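Local coordinates for protein aldo-keto reductase family 1, member B4 (Aldose reductase) (Schistosoma japonicum, PDB 4HBK) that probably reduces aldehydes to alcohols with NADPH, as an aldose reductase of the aldo/keto reductase family, at residues Q215-V228 against L277-V289. Numbering follows the deposited sequence.
Sequences QIEIHANFPNIKLV and LLRYLLQRKLIVV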
loop_
_atom_site.group_PDB
_atom_site.type_symbol
_atom_site.label_atom_id
_atom_site.label_comp_id
_atom_site.label_asym_id
_atom_site.label_seq_id
_atom_site.Cartn_x
_atom_site.Cartn_y
_atom_site.Cartn_z
ATOM N N GLN A 215 -4.207 3.574 1.095
ATOM C CA GLN A 215 -2.852 3.228 1.513
ATOM C C GLN A 215 -2.070 4.520 1.673
ATOM O O GLN A 215 -2.019 5.330 0.756
ATOM C CB GLN A 215 -2.157 2.289 0.501
ATOM C CG GLN A 215 -0.726 1.887 0.920
ATOM C CD GLN A 215 -0.052 0.864 -0.013
ATOM O OE1 GLN A 215 1.069 1.083 -0.466
ATOM N NE2 GLN A 215 -0.726 -0.260 -0.277
ATOM N N ILE A 216 -1.476 4.711 2.841
ATOM C CA ILE A 216 -0.787 5.950 3.175
ATOM C C ILE A 216 0.353 5.614 4.118
ATOM O O ILE A 216 0.373 4.527 4.700
ATOM C CB ILE A 216 -1.724 6.931 3.907
ATOM C CG1 ILE A 216 -2.574 6.177 4.951
ATOM C CG2 ILE A 216 -2.601 7.680 2.909
ATOM C CD1 ILE A 216 -3.497 7.075 5.792
ATOM N N GLU A 217 1.287 6.550 4.285
ATOM C CA GLU A 217 2.375 6.383 5.242
ATOM C C GLU A 217 1.856 6.431 6.669
ATOM O O GLU A 217 1.243 7.416 7.091
ATOM C CB GLU A 217 3.448 7.457 5.045
ATOM C CG GLU A 217 4.467 7.543 6.181
ATOM C CD GLU A 217 5.498 8.643 5.943
ATOM O OE1 GLU A 217 5.454 9.294 4.872
ATOM O OE2 GLU A 217 6.352 8.853 6.826
ATOM N N ILE A 218 2.106 5.358 7.410
ATOM C CA ILE A 218 1.708 5.284 8.810
ATOM C C ILE A 218 2.739 4.476 9.611
ATOM O O ILE A 218 3.104 3.344 9.243
ATOM C CB ILE A 218 0.307 4.644 8.981
ATOM C CG1 ILE A 218 -0.686 5.197 7.960
ATOM C CG2 ILE A 218 -0.225 4.864 10.400
ATOM C CD1 ILE A 218 -2.054 4.510 8.045
ATOM N N HIS A 219 3.211 5.064 10.704
ATOM C CA HIS A 219 4.116 4.376 11.612
ATOM C C HIS A 219 4.240 5.192 12.892
ATOM O O HIS A 219 3.702 6.302 12.993
ATOM C CB HIS A 219 5.484 4.160 10.961
ATOM C CG HIS A 219 6.054 5.401 10.360
ATOM N ND1 HIS A 219 6.733 6.336 11.105
ATOM C CD2 HIS A 219 6.003 5.886 9.097
ATOM C CE1 HIS A 219 7.106 7.335 10.322
ATOM N NE2 HIS A 219 6.668 7.090 9.098
ATOM N N ALA A 220 4.936 4.639 13.878
ATOM C CA ALA A 220 4.971 5.255 15.193
ATOM C C ALA A 220 5.530 6.673 15.162
ATOM O O ALA A 220 5.223 7.462 16.040
ATOM C CB ALA A 220 5.755 4.381 16.169
ATOM N N ASN A 221 6.338 6.999 14.155
ATOM C CA ASN A 221 6.907 8.344 14.041
ATOM C C ASN A 221 6.082 9.240 13.133
ATOM O O ASN A 221 6.426 10.403 12.921
ATOM C CB ASN A 221 8.366 8.309 13.558
ATOM C CG ASN A 221 9.363 8.403 14.702
ATOM O OD1 ASN A 221 8.995 8.672 15.852
ATOM N ND2 ASN A 221 10.635 8.198 14.388
ATOM N N PHE A 222 5.004 8.684 12.588
ATOM C CA PHE A 222 4.018 9.469 11.846
ATOM C C PHE A 222 2.656 8.783 11.871
ATOM O O PHE A 222 2.290 8.068 10.936
ATOM C CB PHE A 222 4.469 9.714 10.410
ATOM C CG PHE A 222 3.662 10.758 9.712
ATOM C CD1 PHE A 222 3.735 12.080 10.108
ATOM C CD2 PHE A 222 2.812 10.419 8.677
ATOM C CE1 PHE A 222 2.971 13.056 9.472
ATOM C CE2 PHE A 222 2.055 11.382 8.043
ATOM C CZ PHE A 222 2.136 12.706 8.439
ATOM N N PRO A 223 1.901 8.991 12.957
ATOM C CA PRO A 223 0.710 8.169 13.195
ATOM C C PRO A 223 -0.435 8.467 12.233
ATOM O O PRO A 223 -1.304 7.614 12.068
ATOM C CB PRO A 223 0.324 8.511 14.647
ATOM C CG PRO A 223 1.552 9.174 15.243
ATOM C CD PRO A 223 2.180 9.897 14.083
ATOM N N ASN A 224 -0.431 9.635 11.601
ATOM C CA ASN A 224 -1.474 9.991 10.633
ATOM C C ASN A 224 -2.872 9.759 11.197
ATOM O O ASN A 224 -3.747 9.259 10.491
ATOM C CB ASN A 224 -1.300 9.160 9.359
ATOM C CG ASN A 224 -1.481 9.974 8.094
ATOM O OD1 ASN A 224 -2.112 11.027 8.109
ATOM N ND2 ASN A 224 -0.922 9.485 6.983
ATOM N N ILE A 225 -3.082 10.138 12.459
ATOM C CA ILE A 225 -4.325 9.837 13.183
ATOM C C ILE A 225 -5.601 10.417 12.555
ATOM O O ILE A 225 -6.580 9.702 12.351
ATOM C CB ILE A 225 -4.273 10.304 14.667
ATOM C CG1 ILE A 225 -3.048 9.742 15.392
ATOM C CG2 ILE A 225 -5.517 9.860 15.410
ATOM C CD1 ILE A 225 -3.268 8.387 15.986
ATOM N N LYS A 226 -5.597 11.712 12.271
ATOM C CA LYS A 226 -6.797 12.368 11.759
ATOM C C LYS A 226 -7.298 11.776 10.444
ATOM O O LYS A 226 -8.495 11.545 10.273
ATOM C CB LYS A 226 -6.587 13.877 11.630
ATOM C CG LYS A 226 -6.521 14.584 12.971
ATOM C CD LYS A 226 -6.398 16.089 12.809
ATOM C CE LYS A 226 -6.553 16.788 14.150
ATOM N NZ LYS A 226 -6.697 18.265 14.016
ATOM N N LEU A 227 -6.378 11.536 9.521
ATOM C CA LEU A 227 -6.723 10.949 8.241
ATOM C C LEU A 227 -7.215 9.519 8.423
ATOM O O LEU A 227 -8.197 9.112 7.809
ATOM C CB LEU A 227 -5.515 10.971 7.307
ATOM C CG LEU A 227 -5.795 10.408 5.916
ATOM C CD1 LEU A 227 -7.033 11.093 5.328
ATOM C CD2 LEU A 227 -4.568 10.560 5.002
ATOM N N VAL A 228 -6.532 8.752 9.266
ATOM C CA VAL A 228 -6.927 7.367 9.487
ATOM C C VAL A 228 -8.324 7.307 10.088
ATOM O O VAL A 228 -9.161 6.497 9.680
ATOM C CB VAL A 228 -5.969 6.629 10.429
ATOM C CG1 VAL A 228 -6.620 5.337 10.897
ATOM C CG2 VAL A 228 -4.620 6.348 9.729
ATOM N N LEU A 277 6.452 -2.470 16.512
ATOM C CA LEU A 277 6.019 -1.398 15.608
ATOM C C LEU A 277 4.840 -1.818 14.713
ATOM O O LEU A 277 3.917 -1.036 14.461
ATOM C CB LEU A 277 7.197 -0.904 14.750
ATOM C CG LEU A 277 8.314 -0.171 15.520
ATOM C CD1 LEU A 277 9.543 0.101 14.662
ATOM C CD2 LEU A 277 7.775 1.141 16.095
ATOM N N LEU A 278 4.880 -3.051 14.226
ATOM C CA LEU A 278 3.794 -3.586 13.413
ATOM C C LEU A 278 2.539 -3.881 14.239
ATOM O O LEU A 278 1.427 -3.606 13.794
ATOM C CB LEU A 278 4.251 -4.847 12.678
ATOM C CG LEU A 278 5.341 -4.613 11.629
ATOM C CD1 LEU A 278 5.862 -5.916 11.099
ATOM C CD2 LEU A 278 4.781 -3.788 10.496
ATOM N N ARG A 279 2.711 -4.444 15.433
ATOM C CA ARG A 279 1.568 -4.748 16.286
ATOM C C ARG A 279 0.838 -3.463 16.642
ATOM O O ARG A 279 -0.389 -3.444 16.753
ATOM C CB ARG A 279 2.005 -5.451 17.565
ATOM C CG ARG A 279 0.844 -5.919 18.428
ATOM C CD ARG A 279 0.209 -7.170 17.844
ATOM N NE ARG A 279 -1.143 -7.337 18.358
ATOM C CZ ARG A 279 -1.984 -8.289 17.975
ATOM N NH1 ARG A 279 -1.615 -9.182 17.059
ATOM N NH2 ARG A 279 -3.197 -8.347 18.516
ATOM N N TYR A 280 1.609 -2.394 16.814
ATOM C CA TYR A 280 1.060 -1.090 17.122
ATOM C C TYR A 280 0.056 -0.682 16.039
ATOM O O TYR A 280 -1.051 -0.224 16.331
ATOM C CB TYR A 280 2.193 -0.058 17.228
ATOM C CG TYR A 280 1.748 1.363 16.951
ATOM C CD1 TYR A 280 1.016 2.073 17.889
ATOM C CD2 TYR A 280 2.057 1.988 15.752
ATOM C CE1 TYR A 280 0.604 3.369 17.645
ATOM C CE2 TYR A 280 1.648 3.285 15.491
ATOM C CZ TYR A 280 0.912 3.968 16.441
ATOM O OH TYR A 280 0.487 5.260 16.209
ATOM N N LEU A 281 0.452 -0.857 14.782
ATOM C CA LEU A 281 -0.395 -0.489 13.662
ATOM C C LEU A 281 -1.557 -1.457 13.541
ATOM O O LEU A 281 -2.693 -1.043 13.275
ATOM C CB LEU A 281 0.410 -0.455 12.362
ATOM C CG LEU A 281 1.532 0.582 12.315
ATOM C CD1 LEU A 281 2.409 0.338 11.104
ATOM C CD2 LEU A 281 0.961 1.998 12.285
ATOM N N LEU A 282 -1.286 -2.745 13.739
ATOM C CA LEU A 282 -2.363 -3.732 13.667
ATOM C C LEU A 282 -3.483 -3.444 14.688
ATOM O O LEU A 282 -4.674 -3.578 14.383
ATOM C CB LEU A 282 -1.818 -5.152 13.825
ATOM C CG LEU A 282 -0.953 -5.666 12.666
ATOM C CD1 LEU A 282 -0.245 -6.962 13.051
ATOM C CD2 LEU A 282 -1.804 -5.876 11.431
ATOM N N GLN A 283 -3.101 -3.022 15.889
ATOM C CA GLN A 283 -4.093 -2.741 16.929
ATOM C C GLN A 283 -4.875 -1.442 16.677
ATOM O O GLN A 283 -5.909 -1.204 17.303
ATOM C CB GLN A 283 -3.463 -2.799 18.327
ATOM C CG GLN A 283 -2.990 -4.228 18.671
ATOM C CD GLN A 283 -2.524 -4.405 20.106
ATOM O OE1 GLN A 283 -1.778 -5.327 20.406
ATOM N NE2 GLN A 283 -2.969 -3.530 20.994
ATOM N N ARG A 284 -4.395 -0.623 15.740
ATOM C CA ARG A 284 -5.190 0.505 15.254
ATOM C C ARG A 284 -6.095 0.111 14.071
ATOM O O ARG A 284 -6.655 0.968 13.385
ATOM C CB ARG A 284 -4.296 1.697 14.890
ATOM C CG ARG A 284 -3.606 2.352 16.090
ATOM C CD ARG A 284 -2.682 3.496 15.653
ATOM N NE ARG A 284 -3.358 4.454 14.773
ATOM C CZ ARG A 284 -2.731 5.266 13.924
ATOM N NH1 ARG A 284 -1.403 5.241 13.836
ATOM N NH2 ARG A 284 -3.434 6.101 13.154
ATOM N N LYS A 285 -6.234 -1.193 13.846
ATOM C CA LYS A 285 -7.117 -1.738 12.811
ATOM C C LYS A 285 -6.617 -1.444 11.401
ATOM O O LYS A 285 -7.411 -1.213 10.487
ATOM C CB LYS A 285 -8.556 -1.245 13.006
ATOM C CG LYS A 285 -9.052 -1.443 14.432
ATOM C CD LYS A 285 -10.468 -1.984 14.486
ATOM C CE LYS A 285 -11.510 -0.867 14.545
ATOM N NZ LYS A 285 -12.853 -1.367 15.025
ATOM N N LEU A 286 -5.294 -1.468 11.240
ATOM C CA LEU A 286 -4.648 -1.201 9.953
ATOM C C LEU A 286 -4.156 -2.496 9.324
ATOM O O LEU A 286 -3.884 -3.472 10.026
ATOM C CB LEU A 286 -3.452 -0.261 10.146
ATOM C CG LEU A 286 -3.807 1.053 10.849
ATOM C CD1 LEU A 286 -2.566 1.835 11.240
ATOM C CD2 LEU A 286 -4.716 1.910 9.959
ATOM N N ILE A 287 -4.067 -2.501 7.999
ATOM C CA ILE A 287 -3.315 -3.516 7.274
ATOM C C ILE A 287 -1.877 -3.026 7.265
ATOM O O ILE A 287 -1.646 -1.824 7.315
ATOM C CB ILE A 287 -3.808 -3.635 5.820
ATOM C CG1 ILE A 287 -5.262 -4.144 5.781
ATOM C CG2 ILE A 287 -2.902 -4.540 5.021
ATOM C CD1 ILE A 287 -6.282 -3.063 5.471
ATOM N N VAL A 288 -0.901 -3.927 7.231
ATOM C CA VAL A 288 0.485 -3.482 7.110
ATOM C C VAL A 288 1.192 -4.201 5.969
ATOM O O VAL A 288 0.989 -5.402 5.765
ATOM C CB VAL A 288 1.279 -3.652 8.441
ATOM C CG1 VAL A 288 0.622 -2.833 9.560
ATOM C CG2 VAL A 288 1.391 -5.129 8.827
ATOM N N VAL A 289 2.030 -3.470 5.239
ATOM C CA VAL A 289 2.770 -4.043 4.122
ATOM C C VAL A 289 4.262 -3.693 4.228
ATOM O O VAL A 289 4.807 -2.981 3.387
ATOM C CB VAL A 289 2.168 -3.607 2.746
ATOM C CG1 VAL A 289 0.763 -4.199 2.561
ATOM C CG2 VAL A 289 2.098 -2.093 2.638
HETATM O O HOH W 1 4.915 1.570 13.461
#
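The carbonyl oxygen of P223 is gripped by both terminal nitrogens of R284. NH2 reaches P223 O at 2.8 Å and NH1 reaches it at 3.0 Å, both within the guanidinium plane. NH1 meets a lone pair in the carbonyl plane, whereas NH2 is tilted 28° from it. Sharing one acceptor bends both bonds (N-H...O angle 140° at NH1) but aims the guanidinium end at this one oxygen. Arginine suits the place because its long chain, bent at chi3, carries two donors from the C-terminal side of helix 273-283 to the loop before helix 225-233. Apolar groups also pack on this charged end: I225 lays CD1 over one face, 3.6 Å from NH2, probably limiting its roll, while V228 CG2 and, near NH1, I218 CG2 approach obliquely. Proline offers its carbonyl as acceptor while its ring CB packs by Y280 OH, which takes a weak bond from NH1 but has its stronger partner in N318 of helix 311-319.

Beyond the arginine the contact is aliphatic. Beta-branched I218 can serve two leucines: CG2, anti to its backbone N, lies against L281 CD2 at 3.6 Å, while CD1 and the two methyls of L286 meet tip to tip. V228 CG1 closes on L286 CD2 at 4.0 Å. Small A220 lets the backbone come close: its CB meets L277 CD2, its CA lies 3.9 Å from Y280 CE2, and a water links A220 N to L277 O.

In the (beta/alpha)8 barrel of this family, strands 213-217 and 287-288 flank strand 237-241, whose V238 and A240 also touch I218. Q215, bonded to D77, lies near Y82, the predicted proton donor, and K111, predicted to lower its pKa. Helix 311-319 packs against P223, Y280 and R284.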